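Long-range contacts in probable arylamine n-acetyl transferase (Mycobacterium abscessus, PDB 4GUZ), which probably transfers the acetyl group of acetyl-coenzyme A to the amino group of arylamine substrates: residues Y98-R103 with H116-V121; K57-D62 with C79-A84; A177-E182 with H239-G244; S154-L159 with P183-R188; A220-I225 with E263-E268. All coordinates share one frame; numbering follows the deposited sequence.

In the fold
Read from the N terminus, the five contacts show how two antiparallel sheets and a set of helices are tied into one unit. Contact 2 closes first, drawing the loop ahead of helix 63-72 back onto the start of helix 79-92. Contact 1 follows in series as a β-hairpin, and touches contact 2 where Gln101 meets Tyr80. Contact 4 then spans two strands of the same eight-stranded sheet. Contact 3 crosses it along the chain, joining the turn inside contact 4's loop to strand 237-242 of the five-stranded sheet. Contact 5 crosses contact 3 in turn, packing strand 221-226 against a C-terminal loop, while its Ile225 touches Trp155 of contact 4.

Contact 1 (Y98-R103 with H116-V121); sequences YGIQGR and HGMLVV
Tyr98 and Val120 run the same way from paired positions of an antiparallel hairpin. Chi1 of 60° places CG of Tyr98 between the backbone N and carbonyl carbon and lays the ring alongside Val120, so that Val120 CB sits 3.9 Å from the Tyr98 ring centroid, a CH-pi contact over one face and offset toward the rim. The hydroxyl end passes Val120 CG1 and is bonded to Gln127. The other branch of Val120, CG2, meets Ile100 CD1 at 3.8 Å. Ile100 also rests CG1 on Met118 CB, 3.7 Å away. Met118 bends at its last torsion (chi3 -75°), which swings Met118 CE to 3.8 Å from Gly102 CA, a place where no side chain stands. On the opposite face of the sheet, Gln101 bends at chi2 and offers OE1 to the hydroxyl of Tyr80. Six backbone hydrogen bonds join the strands. Gly102 N to His116 O is the shortest, at 2.6 Å; Met118 N to Ile100 O is 3.1 Å. This pairing would hold the backbone of His116 in place while its ring, bonded through NE2 to Asp131, lies against Cys79, consistent with the Cys-His-Asp triad of arylamine N-acetyltransferases.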
# COMPACT_ATOMS: atom_id res chain seq x y z
N TYR A 98 15.11 -3.68 4.47
CA TYR A 98 15.02 -2.42 5.17
C TYR A 98 13.80 -1.64 4.66
O TYR A 98 13.27 -1.91 3.58
CB TYR A 98 16.32 -1.60 5.04
CG TYR A 98 16.75 -1.23 3.64
CD1 TYR A 98 16.51 0.04 3.13
CD2 TYR A 98 17.51 -2.10 2.86
CE1 TYR A 98 16.95 0.41 1.86
CE2 TYR A 98 17.94 -1.75 1.58
CZ TYR A 98 17.67 -0.48 1.09
OH TYR A 98 18.10 -0.12 -0.17
N GLY A 99 13.35 -0.74 5.51
CA GLY A 99 12.25 0.15 5.22
C GLY A 99 12.71 1.44 4.60
O GLY A 99 13.83 1.91 4.85
N ILE A 100 11.84 2.02 3.76
CA ILE A 100 12.08 3.30 3.13
C ILE A 100 10.79 4.13 3.18
O ILE A 100 9.72 3.61 3.55
CB ILE A 100 12.65 3.18 1.69
CG1 ILE A 100 11.67 2.45 0.75
CG2 ILE A 100 14.08 2.60 1.65
CD1 ILE A 100 11.95 2.69 -0.73
N GLN A 101 10.90 5.41 2.80
CA GLN A 101 9.80 6.35 2.69
C GLN A 101 9.81 7.01 1.32
O GLN A 101 10.86 7.40 0.83
CB GLN A 101 9.85 7.42 3.79
CG GLN A 101 9.46 6.89 5.15
CD GLN A 101 8.01 7.11 5.47
OE1 GLN A 101 7.12 6.71 4.73
NE2 GLN A 101 7.76 7.71 6.61
N GLY A 102 8.62 7.12 0.72
CA GLY A 102 8.46 7.80 -0.57
C GLY A 102 7.59 9.04 -0.45
O GLY A 102 6.80 9.16 0.49
N ARG A 103 7.73 9.97 -1.42
CA ARG A 103 6.93 11.20 -1.53
C ARG A 103 5.91 10.99 -2.64
O ARG A 103 6.31 10.89 -3.80
CB ARG A 103 7.84 12.39 -1.87
CG ARG A 103 8.96 12.65 -0.87
CD ARG A 103 9.90 13.72 -1.38
NE ARG A 103 11.03 13.90 -0.48
CZ ARG A 103 11.00 14.63 0.63
NH1 ARG A 103 9.90 15.29 0.96
NH2 ARG A 103 12.08 14.73 1.39
N HIS A 116 4.90 7.77 2.26
CA HIS A 116 4.51 6.46 1.72
C HIS A 116 5.58 5.45 2.07
O HIS A 116 6.68 5.54 1.54
CB HIS A 116 4.25 6.49 0.21
CG HIS A 116 3.95 5.14 -0.36
ND1 HIS A 116 2.90 4.37 0.11
CD2 HIS A 116 4.61 4.44 -1.31
CE1 HIS A 116 2.94 3.24 -0.58
NE2 HIS A 116 3.95 3.23 -1.45
N GLY A 117 5.28 4.53 2.98
CA GLY A 117 6.26 3.54 3.37
C GLY A 117 6.33 2.39 2.39
O GLY A 117 5.29 1.97 1.86
N MET A 118 7.55 1.90 2.12
CA MET A 118 7.86 0.78 1.25
C MET A 118 9.01 0.00 1.86
O MET A 118 9.68 0.51 2.78
CB MET A 118 8.27 1.27 -0.16
CG MET A 118 7.13 1.97 -0.90
SD MET A 118 7.63 2.78 -2.41
CE MET A 118 8.48 4.23 -1.77
N LEU A 119 9.26 -1.19 1.35
CA LEU A 119 10.35 -2.04 1.81
C LEU A 119 11.27 -2.41 0.65
O LEU A 119 10.81 -2.55 -0.49
CB LEU A 119 9.79 -3.30 2.49
CG LEU A 119 8.93 -3.03 3.72
CD1 LEU A 119 7.85 -4.09 3.90
CD2 LEU A 119 9.77 -2.83 4.99
N VAL A 120 12.58 -2.52 0.95
CA VAL A 120 13.59 -2.89 -0.05
C VAL A 120 14.26 -4.18 0.44
O VAL A 120 14.66 -4.25 1.60
CB VAL A 120 14.62 -1.76 -0.36
CG1 VAL A 120 15.71 -2.23 -1.34
CG2 VAL A 120 13.91 -0.53 -0.93
N VAL A 121 14.35 -5.19 -0.43
CA VAL A 121 14.93 -6.50 -0.13
C VAL A 121 16.28 -6.65 -0.87
O VAL A 121 16.38 -6.32 -2.05
CB VAL A 121 13.95 -7.65 -0.47
CG1 VAL A 121 14.59 -9.02 -0.31
CG2 VAL A 121 12.69 -7.55 0.38

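Contact 2 (K57-D62 with C79-A84); sequences KHVALD and CYEHVA
Leu61 presses its methyl CD2 onto Tyr80 CB at 3.7 Å, and this is the dense side of a loop-on-helix contact. The same methyl reaches Glu81 CG, 3.9 Å off, so one leucine branch lies against two successive helical residues. Val59 supplies the second tight point. Its side chain, with CG1 anti to the backbone N (chi1 170°), crosses that of Glu81 at about a right angle, and Val59 CG1 comes within 3.4 Å of Glu81 CD. One helical turn on from Tyr80, Ala84 CB approaches the carbonyl oxygen of Leu61 at 3.7 Å. The looser side is that of Ala60, whose methyl turns from the helix. There the direct packing gives way to a water, which donates to Ala60 O at 2.7 Å and to Glu81 OE2 at 2.8 Å. OE2 also forms a salt bridge with Lys69, and OE1 accepts from the backbone N of Tyr78 just before the helix. The carboxylate is therefore gripped at both oxygens while its aliphatic part packs against Val59 CG1 and Leu61 CD2. Cys79, probably the nucleophile, opens the helix, as the catalytic cysteine does in papain-like folds and arylamine N-acetyltransferases.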
# COMPACT_ATOMS: atom_id res chain seq x y z
N LYS A 57 -9.34 9.47 13.14
CA LYS A 57 -8.10 10.26 13.04
C LYS A 57 -6.92 9.52 13.73
O LYS A 57 -5.96 10.16 14.19
CB LYS A 57 -8.27 11.69 13.62
CG LYS A 57 -9.43 12.50 13.03
CD LYS A 57 -9.06 13.20 11.72
CE LYS A 57 -10.27 13.50 10.86
NZ LYS A 57 -11.02 12.25 10.52
N HIS A 58 -7.00 8.17 13.77
CA HIS A 58 -6.04 7.28 14.43
C HIS A 58 -6.02 5.89 13.78
O HIS A 58 -7.07 5.32 13.47
CB HIS A 58 -6.40 7.16 15.93
CG HIS A 58 -5.56 6.19 16.70
ND1 HIS A 58 -6.01 4.90 16.97
CD2 HIS A 58 -4.32 6.34 17.22
CE1 HIS A 58 -5.03 4.32 17.64
NE2 HIS A 58 -3.99 5.15 17.82
N VAL A 59 -4.81 5.33 13.64
CA VAL A 59 -4.59 4.00 13.08
C VAL A 59 -3.55 3.25 13.93
O VAL A 59 -2.43 3.75 14.08
CB VAL A 59 -4.14 4.09 11.58
CG1 VAL A 59 -3.68 2.73 11.05
CG2 VAL A 59 -5.24 4.67 10.68
N ALA A 60 -3.90 2.07 14.45
CA ALA A 60 -2.98 1.23 15.24
C ALA A 60 -2.00 0.53 14.30
O ALA A 60 -2.43 -0.06 13.31
CB ALA A 60 -3.75 0.19 16.04
N LEU A 61 -0.68 0.64 14.57
CA LEU A 61 0.31 0.02 13.69
C LEU A 61 0.97 -1.20 14.34
O LEU A 61 1.75 -1.88 13.68
CB LEU A 61 1.36 1.03 13.21
CG LEU A 61 0.87 2.23 12.40
CD1 LEU A 61 2.02 3.09 12.01
CD2 LEU A 61 0.11 1.78 11.14
N ASP A 62 0.62 -1.51 15.60
CA ASP A 62 1.22 -2.67 16.27
C ASP A 62 0.73 -3.97 15.61
O ASP A 62 -0.44 -4.07 15.25
CB ASP A 62 0.95 -2.64 17.78
CG ASP A 62 -0.50 -2.71 18.14
OD1 ASP A 62 -1.15 -1.64 18.22
OD2 ASP A 62 -1.00 -3.83 18.35
N CYS A 79 -0.98 2.26 3.77
CA CYS A 79 0.43 1.88 3.56
C CYS A 79 1.16 1.37 4.82
O CYS A 79 1.76 0.30 4.76
CB CYS A 79 1.22 2.98 2.86
SG CYS A 79 1.62 4.43 3.87
N TYR A 80 1.04 2.10 5.94
CA TYR A 80 1.78 1.79 7.15
C TYR A 80 1.31 0.49 7.80
O TYR A 80 2.13 -0.22 8.37
CB TYR A 80 1.79 3.00 8.11
CG TYR A 80 2.60 4.14 7.53
CD1 TYR A 80 3.89 3.94 7.06
CD2 TYR A 80 2.04 5.41 7.38
CE1 TYR A 80 4.60 4.96 6.43
CE2 TYR A 80 2.75 6.45 6.77
CZ TYR A 80 4.04 6.22 6.33
OH TYR A 80 4.77 7.21 5.74
N GLU A 81 0.04 0.11 7.62
CA GLU A 81 -0.47 -1.16 8.14
C GLU A 81 0.06 -2.31 7.29
O GLU A 81 0.50 -3.33 7.82
CB GLU A 81 -1.99 -1.16 8.14
CG GLU A 81 -2.56 -0.27 9.22
CD GLU A 81 -4.03 -0.01 9.00
OE1 GLU A 81 -4.35 0.88 8.19
OE2 GLU A 81 -4.86 -0.70 9.63
N HIS A 82 0.03 -2.12 5.95
CA HIS A 82 0.55 -3.07 4.97
C HIS A 82 2.06 -3.29 5.18
O HIS A 82 2.52 -4.43 5.18
CB HIS A 82 0.30 -2.54 3.54
CG HIS A 82 -1.09 -2.78 3.04
ND1 HIS A 82 -1.38 -3.83 2.21
CD2 HIS A 82 -2.23 -2.09 3.30
CE1 HIS A 82 -2.68 -3.75 1.97
NE2 HIS A 82 -3.23 -2.72 2.60
N VAL A 83 2.85 -2.20 5.34
CA VAL A 83 4.31 -2.30 5.53
C VAL A 83 4.62 -2.99 6.89
O VAL A 83 5.52 -3.83 6.94
CB VAL A 83 5.04 -0.95 5.34
CG1 VAL A 83 6.45 -0.96 5.95
CG2 VAL A 83 5.12 -0.60 3.86
N ALA A 84 3.85 -2.69 7.96
CA ALA A 84 4.07 -3.36 9.27
C ALA A 84 3.92 -4.87 9.10
O ALA A 84 4.80 -5.62 9.50
CB ALA A 84 3.08 -2.83 10.31
O HOH W 1 -4.55 -1.45 12.31

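Contact 3 (A177-E182 with H239-G244); sequences AGDGSE and HEIQPG
Asp179 and Gly244 share the hydrogen bond of this contact: Gly244 N donates to Asp179 O over 2.7 Å, at 160° and in the carbonyl plane. Weaker CA-H...O contacts support it. Pro243 CA lies 3.3 Å from the same Asp179 O, and the CA-H of Gly244 is directed almost straight (171° at H) at Gly180 O. By van der Waals contact, the Ile241 side chain crosses that of Asp179 at about a right angle. Ile241 CG2, anti to its backbone N, lies 3.6 Å from Asp179 CG. The carboxylate beyond forms a salt bridge with Arg247 on the next strand. Within the loop, Gly178 O takes two bonds from Ser181, one from the backbone N and one from Ser181 OG, the latter 2.8 Å long and on a lone pair of the carbonyl. With positive phi at both Asp179 and Gly180, residues 178-181 make a type I' turn. It forms part of the loop linking hairpin strands 170-176 and 185-196, which here docks on the end of strand 237-242 in the other sheet.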
# COMPACT_ATOMS: atom_id res chain seq x y z
N ALA A 177 0.63 6.49 -18.47
CA ALA A 177 -0.36 7.56 -18.60
C ALA A 177 -1.72 7.03 -19.07
O ALA A 177 -1.78 6.08 -19.85
CB ALA A 177 0.15 8.60 -19.60
N GLY A 178 -2.79 7.66 -18.59
CA GLY A 178 -4.16 7.31 -18.94
C GLY A 178 -4.51 5.88 -18.62
O GLY A 178 -5.16 5.22 -19.43
N ASP A 179 -4.06 5.39 -17.44
CA ASP A 179 -4.29 4.02 -16.97
C ASP A 179 -3.77 2.99 -18.00
O ASP A 179 -4.36 1.92 -18.15
CB ASP A 179 -5.78 3.78 -16.65
CG ASP A 179 -6.35 4.75 -15.64
OD1 ASP A 179 -5.70 4.96 -14.60
OD2 ASP A 179 -7.46 5.26 -15.87
N GLY A 180 -2.69 3.34 -18.69
CA GLY A 180 -2.05 2.51 -19.71
C GLY A 180 -2.57 2.67 -21.13
O GLY A 180 -2.15 1.91 -22.01
N SER A 181 -3.50 3.61 -21.36
CA SER A 181 -4.07 3.78 -22.70
C SER A 181 -3.28 4.78 -23.54
O SER A 181 -3.51 4.90 -24.74
CB SER A 181 -5.53 4.22 -22.59
OG SER A 181 -5.66 5.55 -22.13
N GLU A 182 -2.38 5.51 -22.92
CA GLU A 182 -1.66 6.54 -23.65
C GLU A 182 -0.17 6.39 -23.54
O GLU A 182 0.31 5.83 -22.55
CB GLU A 182 -2.07 7.95 -23.12
CG GLU A 182 -3.55 8.25 -23.18
CD GLU A 182 -3.95 9.57 -22.54
OE1 GLU A 182 -3.47 9.87 -21.42
OE2 GLU A 182 -4.78 10.29 -23.15
N HIS A 239 -14.50 4.69 -8.99
CA HIS A 239 -13.69 4.63 -10.21
C HIS A 239 -13.49 3.16 -10.60
O HIS A 239 -13.06 2.36 -9.77
CB HIS A 239 -12.32 5.32 -10.03
CG HIS A 239 -12.38 6.80 -9.78
ND1 HIS A 239 -11.63 7.68 -10.54
CD2 HIS A 239 -13.08 7.50 -8.85
CE1 HIS A 239 -11.91 8.89 -10.06
NE2 HIS A 239 -12.76 8.83 -9.04
N GLU A 240 -13.84 2.80 -11.84
CA GLU A 240 -13.60 1.42 -12.30
C GLU A 240 -12.58 1.51 -13.42
O GLU A 240 -12.86 2.15 -14.42
CB GLU A 240 -14.91 0.75 -12.73
CG GLU A 240 -14.65 -0.62 -13.33
CD GLU A 240 -15.83 -1.56 -13.45
OE1 GLU A 240 -16.98 -1.16 -13.15
OE2 GLU A 240 -15.59 -2.73 -13.84
N ILE A 241 -11.39 0.91 -13.23
CA ILE A 241 -10.28 1.07 -14.17
C ILE A 241 -9.98 -0.20 -14.95
O ILE A 241 -9.77 -1.27 -14.37
CB ILE A 241 -9.00 1.52 -13.39
CG1 ILE A 241 -9.29 2.74 -12.45
CG2 ILE A 241 -7.81 1.79 -14.33
CD1 ILE A 241 -8.32 2.82 -11.25
N GLN A 242 -9.88 -0.05 -16.27
CA GLN A 242 -9.50 -1.10 -17.20
C GLN A 242 -8.12 -0.74 -17.74
O GLN A 242 -7.98 0.16 -18.58
CB GLN A 242 -10.54 -1.30 -18.33
CG GLN A 242 -10.12 -2.37 -19.36
CD GLN A 242 -9.77 -3.71 -18.72
OE1 GLN A 242 -10.56 -4.29 -17.97
NE2 GLN A 242 -8.57 -4.22 -19.00
N PRO A 243 -7.07 -1.35 -17.16
CA PRO A 243 -5.70 -1.04 -17.62
C PRO A 243 -5.55 -1.21 -19.12
O PRO A 243 -6.08 -2.18 -19.68
CB PRO A 243 -4.83 -2.05 -16.86
CG PRO A 243 -5.77 -3.12 -16.44
CD PRO A 243 -7.07 -2.44 -16.17
N GLY A 244 -4.89 -0.24 -19.76
CA GLY A 244 -4.71 -0.22 -21.21
C GLY A 244 -5.86 0.43 -21.97
O GLY A 244 -5.75 0.68 -23.17

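Contact 4 (S154-L159 with P183-R188); sequences SWTYRL and PGWLSR
Arg158 sets its CB over the six-membered ring of Trp185, 3.5 Å from the centroid, a CH-pi contact over the ring centre. With CG anti to the backbone N (chi1 -169°) and the chain extended from CG to NE, Arg158 continues along the indole, its CD 4.0 Å from Trp185 NE1. Thr156 meets the indole at its rim, Thr156 CG2 lying 3.8 Å from Trp185 CH2, and Trp185 CZ3 abuts the carbonyl carbon of Tyr157. On the other face of the sheet, Tyr157 CE1 lies over the guanidinium of Arg188, 3.4 Å from Arg188 NH1 and off the group's centre, while NH2 lies in the plane of the tyrosine ring at its edge; the two planes stand 67° apart. Both pairs bridge over strand 170-176, which runs between strands 155-162 and 185-196 in the antiparallel sheet, so one pair packs across the middle strand on each face; the sheet's twist leaves strands 155-159 and 185-188 70° apart. That middle strand provides part of the next shell: Ser174 touches Trp185, and Glu175 forms a salt bridge with NE of Arg188. Arg188 NH1 has a further, weak bond to Thr136 O, and Phe134 packs on the same side chain. Beyond the indole, Arg158 NH2 is held by a salt bridge to Glu147, and Val149 of strand 147-152 lies against both Thr156 and Trp185.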
# COMPACT_ATOMS: atom_id res chain seq x y z
N SER A 154 -1.31 -6.34 -16.71
CA SER A 154 -1.80 -5.35 -17.68
C SER A 154 -1.32 -3.93 -17.38
O SER A 154 -1.58 -3.01 -18.16
CB SER A 154 -3.32 -5.37 -17.77
OG SER A 154 -3.79 -6.63 -18.22
N TRP A 155 -0.63 -3.76 -16.24
CA TRP A 155 -0.10 -2.48 -15.79
C TRP A 155 1.30 -2.33 -16.27
O TRP A 155 1.98 -3.33 -16.53
CB TRP A 155 -0.15 -2.38 -14.25
CG TRP A 155 -1.51 -2.70 -13.70
CD1 TRP A 155 -1.95 -3.91 -13.25
CD2 TRP A 155 -2.65 -1.83 -13.70
NE1 TRP A 155 -3.29 -3.84 -12.94
CE2 TRP A 155 -3.74 -2.57 -13.19
CE3 TRP A 155 -2.83 -0.46 -13.98
CZ2 TRP A 155 -5.00 -1.99 -12.97
CZ3 TRP A 155 -4.09 0.10 -13.80
CH2 TRP A 155 -5.16 -0.66 -13.31
N THR A 156 1.76 -1.08 -16.41
CA THR A 156 3.13 -0.77 -16.85
C THR A 156 3.68 0.32 -15.95
O THR A 156 3.00 1.32 -15.69
CB THR A 156 3.18 -0.39 -18.34
OG1 THR A 156 2.34 -1.27 -19.08
CG2 THR A 156 4.59 -0.46 -18.91
N TYR A 157 4.93 0.13 -15.51
CA TYR A 157 5.62 1.07 -14.65
C TYR A 157 6.94 1.50 -15.27
O TYR A 157 7.52 0.78 -16.09
CB TYR A 157 5.88 0.45 -13.26
CG TYR A 157 4.59 0.08 -12.55
CD1 TYR A 157 3.75 1.07 -12.03
CD2 TYR A 157 4.20 -1.25 -12.40
CE1 TYR A 157 2.53 0.74 -11.45
CE2 TYR A 157 2.98 -1.59 -11.82
CZ TYR A 157 2.15 -0.59 -11.35
OH TYR A 157 0.94 -0.90 -10.76
N ARG A 158 7.41 2.67 -14.86
CA ARG A 158 8.72 3.17 -15.25
C ARG A 158 9.47 3.55 -14.00
O ARG A 158 8.93 4.23 -13.14
CB ARG A 158 8.65 4.35 -16.21
CG ARG A 158 10.04 4.66 -16.80
CD ARG A 158 10.20 6.10 -17.20
NE ARG A 158 11.45 6.28 -17.94
CZ ARG A 158 11.78 7.41 -18.57
NH1 ARG A 158 10.95 8.45 -18.55
NH2 ARG A 158 12.93 7.50 -19.22
N LEU A 159 10.69 3.07 -13.89
CA LEU A 159 11.57 3.37 -12.76
C LEU A 159 12.71 4.20 -13.31
O LEU A 159 13.27 3.84 -14.33
CB LEU A 159 12.05 2.05 -12.14
CG LEU A 159 12.86 2.11 -10.85
CD1 LEU A 159 12.04 2.63 -9.69
CD2 LEU A 159 13.40 0.73 -10.50
N PRO A 183 0.61 6.91 -24.51
CA PRO A 183 2.06 6.93 -24.31
C PRO A 183 2.36 7.94 -23.22
O PRO A 183 1.54 8.81 -22.92
CB PRO A 183 2.62 7.36 -25.68
CG PRO A 183 1.44 7.54 -26.58
CD PRO A 183 0.22 7.64 -25.74
N GLY A 184 3.54 7.84 -22.64
CA GLY A 184 3.93 8.77 -21.59
C GLY A 184 3.74 8.18 -20.21
O GLY A 184 3.23 7.07 -20.04
N TRP A 185 4.18 8.93 -19.22
CA TRP A 185 4.18 8.46 -17.84
C TRP A 185 3.60 9.45 -16.90
O TRP A 185 3.73 10.65 -17.13
CB TRP A 185 5.65 8.18 -17.43
CG TRP A 185 6.30 7.17 -18.32
CD1 TRP A 185 7.09 7.41 -19.41
CD2 TRP A 185 6.05 5.76 -18.32
NE1 TRP A 185 7.42 6.23 -20.03
CE2 TRP A 185 6.79 5.20 -19.38
CE3 TRP A 185 5.29 4.91 -17.49
CZ2 TRP A 185 6.79 3.83 -19.65
CZ3 TRP A 185 5.30 3.55 -17.75
CH2 TRP A 185 6.04 3.02 -18.81
N LEU A 186 3.02 8.96 -15.79
CA LEU A 186 2.53 9.78 -14.69
C LEU A 186 3.36 9.44 -13.45
O LEU A 186 3.27 8.30 -12.98
CB LEU A 186 1.02 9.56 -14.41
CG LEU A 186 0.44 10.35 -13.20
CD1 LEU A 186 0.41 11.88 -13.48
CD2 LEU A 186 -0.95 9.84 -12.82
N SER A 187 4.13 10.40 -12.89
CA SER A 187 4.89 10.09 -11.67
C SER A 187 3.95 9.68 -10.54
O SER A 187 2.93 10.34 -10.34
CB SER A 187 5.75 11.28 -11.22
OG SER A 187 4.95 12.36 -10.76
N ARG A 188 4.28 8.58 -9.84
CA ARG A 188 3.50 8.14 -8.67
C ARG A 188 4.15 8.71 -7.43
O ARG A 188 3.58 9.53 -6.74
CB ARG A 188 3.42 6.62 -8.56
CG ARG A 188 2.21 6.02 -9.16
CD ARG A 188 2.12 4.57 -8.74
NE ARG A 188 1.00 3.94 -9.42
CZ ARG A 188 0.63 2.69 -9.25
NH1 ARG A 188 1.32 1.89 -8.45
NH2 ARG A 188 -0.41 2.20 -9.91

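Contact 5 (A220-I225 with E263-E268); sequences AFVQQI and EIFGIE
Ile264 O is approached by the amide end of Gln224, but the orientation of that amide, and so any bond between them, is doubtful. Gln224 reaches toward the carbonyl because its chain is extended, with CG anti to the backbone N (chi1 178°), and on the way Gln224 CB passes Phe265 CD1 at 3.9 Å. The sound part of the contact is apolar. Val222 CG1, also anti to its backbone N, stands over the centre of the Phe265 ring, 3.6 Å from the centroid and 14° off the normal, a CH-pi contact. The same methyl, Val222 CG1, touches Ile267 CD1 at 3.7 Å, so one branch of valine fills the angle between the aromatic face and an isoleucine tip. The opposite face of the ring is taken by Ile264 CG2, which leaves the phenylalanine sandwiched between two methyl groups. Gly266, with positive phi, is the first residue to leave the helical backbone and turns the chain between Phe265 and Ile267. The loop lies between helices 254-263 and 271-282; Leu261 of the former backs Val222, and Tyr231 of strand 229-234 touches Ile264 and Phe265. On the other flank of strand 221-226, strand 48-49 brings Glu49 against both Val222 and Ile267, so the helical C-terminal region packs onto the five-stranded sheet beside its outermost strand, 48-49.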
# COMPACT_ATOMS: atom_id res chain seq x y z
N ALA A 220 -12.91 9.15 2.69
CA ALA A 220 -12.76 7.73 2.37
C ALA A 220 -11.97 7.50 1.07
O ALA A 220 -12.20 8.18 0.08
CB ALA A 220 -14.12 7.06 2.26
N PHE A 221 -10.98 6.60 1.14
CA PHE A 221 -10.17 6.20 -0.01
C PHE A 221 -9.97 4.72 0.12
O PHE A 221 -9.40 4.26 1.11
CB PHE A 221 -8.84 6.96 -0.10
CG PHE A 221 -8.30 7.08 -1.52
CD1 PHE A 221 -8.87 7.97 -2.43
CD2 PHE A 221 -7.22 6.32 -1.93
CE1 PHE A 221 -8.38 8.06 -3.74
CE2 PHE A 221 -6.69 6.46 -3.23
CZ PHE A 221 -7.27 7.33 -4.12
N VAL A 222 -10.56 3.96 -0.80
CA VAL A 222 -10.53 2.50 -0.77
C VAL A 222 -10.02 2.00 -2.12
O VAL A 222 -10.38 2.57 -3.15
CB VAL A 222 -11.95 1.95 -0.41
CG1 VAL A 222 -11.95 0.43 -0.33
CG2 VAL A 222 -12.44 2.54 0.92
N GLN A 223 -9.12 1.00 -2.11
CA GLN A 223 -8.53 0.58 -3.38
C GLN A 223 -8.44 -0.93 -3.49
O GLN A 223 -8.35 -1.62 -2.48
CB GLN A 223 -7.12 1.19 -3.53
CG GLN A 223 -7.05 2.73 -3.42
CD GLN A 223 -5.66 3.21 -3.70
OE1 GLN A 223 -5.17 3.09 -4.82
NE2 GLN A 223 -4.95 3.70 -2.67
N GLN A 224 -8.44 -1.43 -4.74
CA GLN A 224 -8.28 -2.86 -5.03
C GLN A 224 -7.66 -2.99 -6.40
O GLN A 224 -8.08 -2.30 -7.32
CB GLN A 224 -9.64 -3.61 -4.93
CG GLN A 224 -9.56 -5.12 -5.26
CD GLN A 224 -10.95 -5.69 -5.43
OE1 GLN A 224 -11.66 -6.00 -4.45
NE2 GLN A 224 -11.40 -5.76 -6.67
N ILE A 225 -6.65 -3.87 -6.55
CA ILE A 225 -6.02 -4.08 -7.86
C ILE A 225 -6.00 -5.59 -8.16
O ILE A 225 -5.96 -6.43 -7.25
CB ILE A 225 -4.62 -3.40 -7.97
CG1 ILE A 225 -4.12 -3.31 -9.44
CG2 ILE A 225 -3.60 -4.01 -7.00
CD1 ILE A 225 -2.92 -2.33 -9.75
N GLU A 263 -19.84 -5.59 -1.31
CA GLU A 263 -19.91 -6.36 -2.55
C GLU A 263 -18.63 -6.33 -3.38
O GLU A 263 -18.21 -7.37 -3.88
CB GLU A 263 -21.08 -5.89 -3.42
CG GLU A 263 -22.47 -6.05 -2.80
CD GLU A 263 -23.55 -5.11 -3.31
OE1 GLU A 263 -23.22 -4.01 -3.82
OE2 GLU A 263 -24.74 -5.46 -3.17
N ILE A 264 -18.03 -5.13 -3.57
CA ILE A 264 -16.85 -4.98 -4.42
C ILE A 264 -15.57 -5.18 -3.61
O ILE A 264 -14.67 -5.87 -4.08
CB ILE A 264 -16.86 -3.59 -5.15
CG1 ILE A 264 -18.06 -3.43 -6.15
CG2 ILE A 264 -15.50 -3.22 -5.80
CD1 ILE A 264 -18.14 -4.41 -7.33
N PHE A 265 -15.47 -4.55 -2.43
CA PHE A 265 -14.21 -4.58 -1.69
C PHE A 265 -14.14 -5.59 -0.53
O PHE A 265 -13.05 -5.84 -0.04
CB PHE A 265 -13.91 -3.17 -1.15
CG PHE A 265 -13.74 -2.12 -2.23
CD1 PHE A 265 -12.54 -2.01 -2.92
CD2 PHE A 265 -14.77 -1.25 -2.54
CE1 PHE A 265 -12.36 -1.02 -3.89
CE2 PHE A 265 -14.59 -0.25 -3.51
CZ PHE A 265 -13.39 -0.15 -4.18
N GLY A 266 -15.28 -6.17 -0.14
CA GLY A 266 -15.32 -7.11 0.98
C GLY A 266 -15.08 -6.45 2.32
O GLY A 266 -14.56 -7.08 3.24
N ILE A 267 -15.44 -5.15 2.43
CA ILE A 267 -15.28 -4.33 3.63
C ILE A 267 -16.66 -4.13 4.28
O ILE A 267 -17.60 -3.68 3.61
CB ILE A 267 -14.56 -2.99 3.31
CG1 ILE A 267 -13.08 -3.27 2.94
CG2 ILE A 267 -14.64 -1.99 4.49
CD1 ILE A 267 -12.30 -2.14 2.25
N GLU A 268 -16.75 -4.42 5.58
CA GLU A 268 -17.96 -4.22 6.38
C GLU A 268 -17.54 -3.70 7.74
O GLU A 268 -16.64 -4.28 8.37
CB GLU A 268 -18.77 -5.53 6.53
CG GLU A 268 -19.24 -6.14 5.22
CD GLU A 268 -19.81 -7.53 5.40
OE1 GLU A 268 -19.01 -8.50 5.42
OE2 GLU A 268 -21.04 -7.66 5.57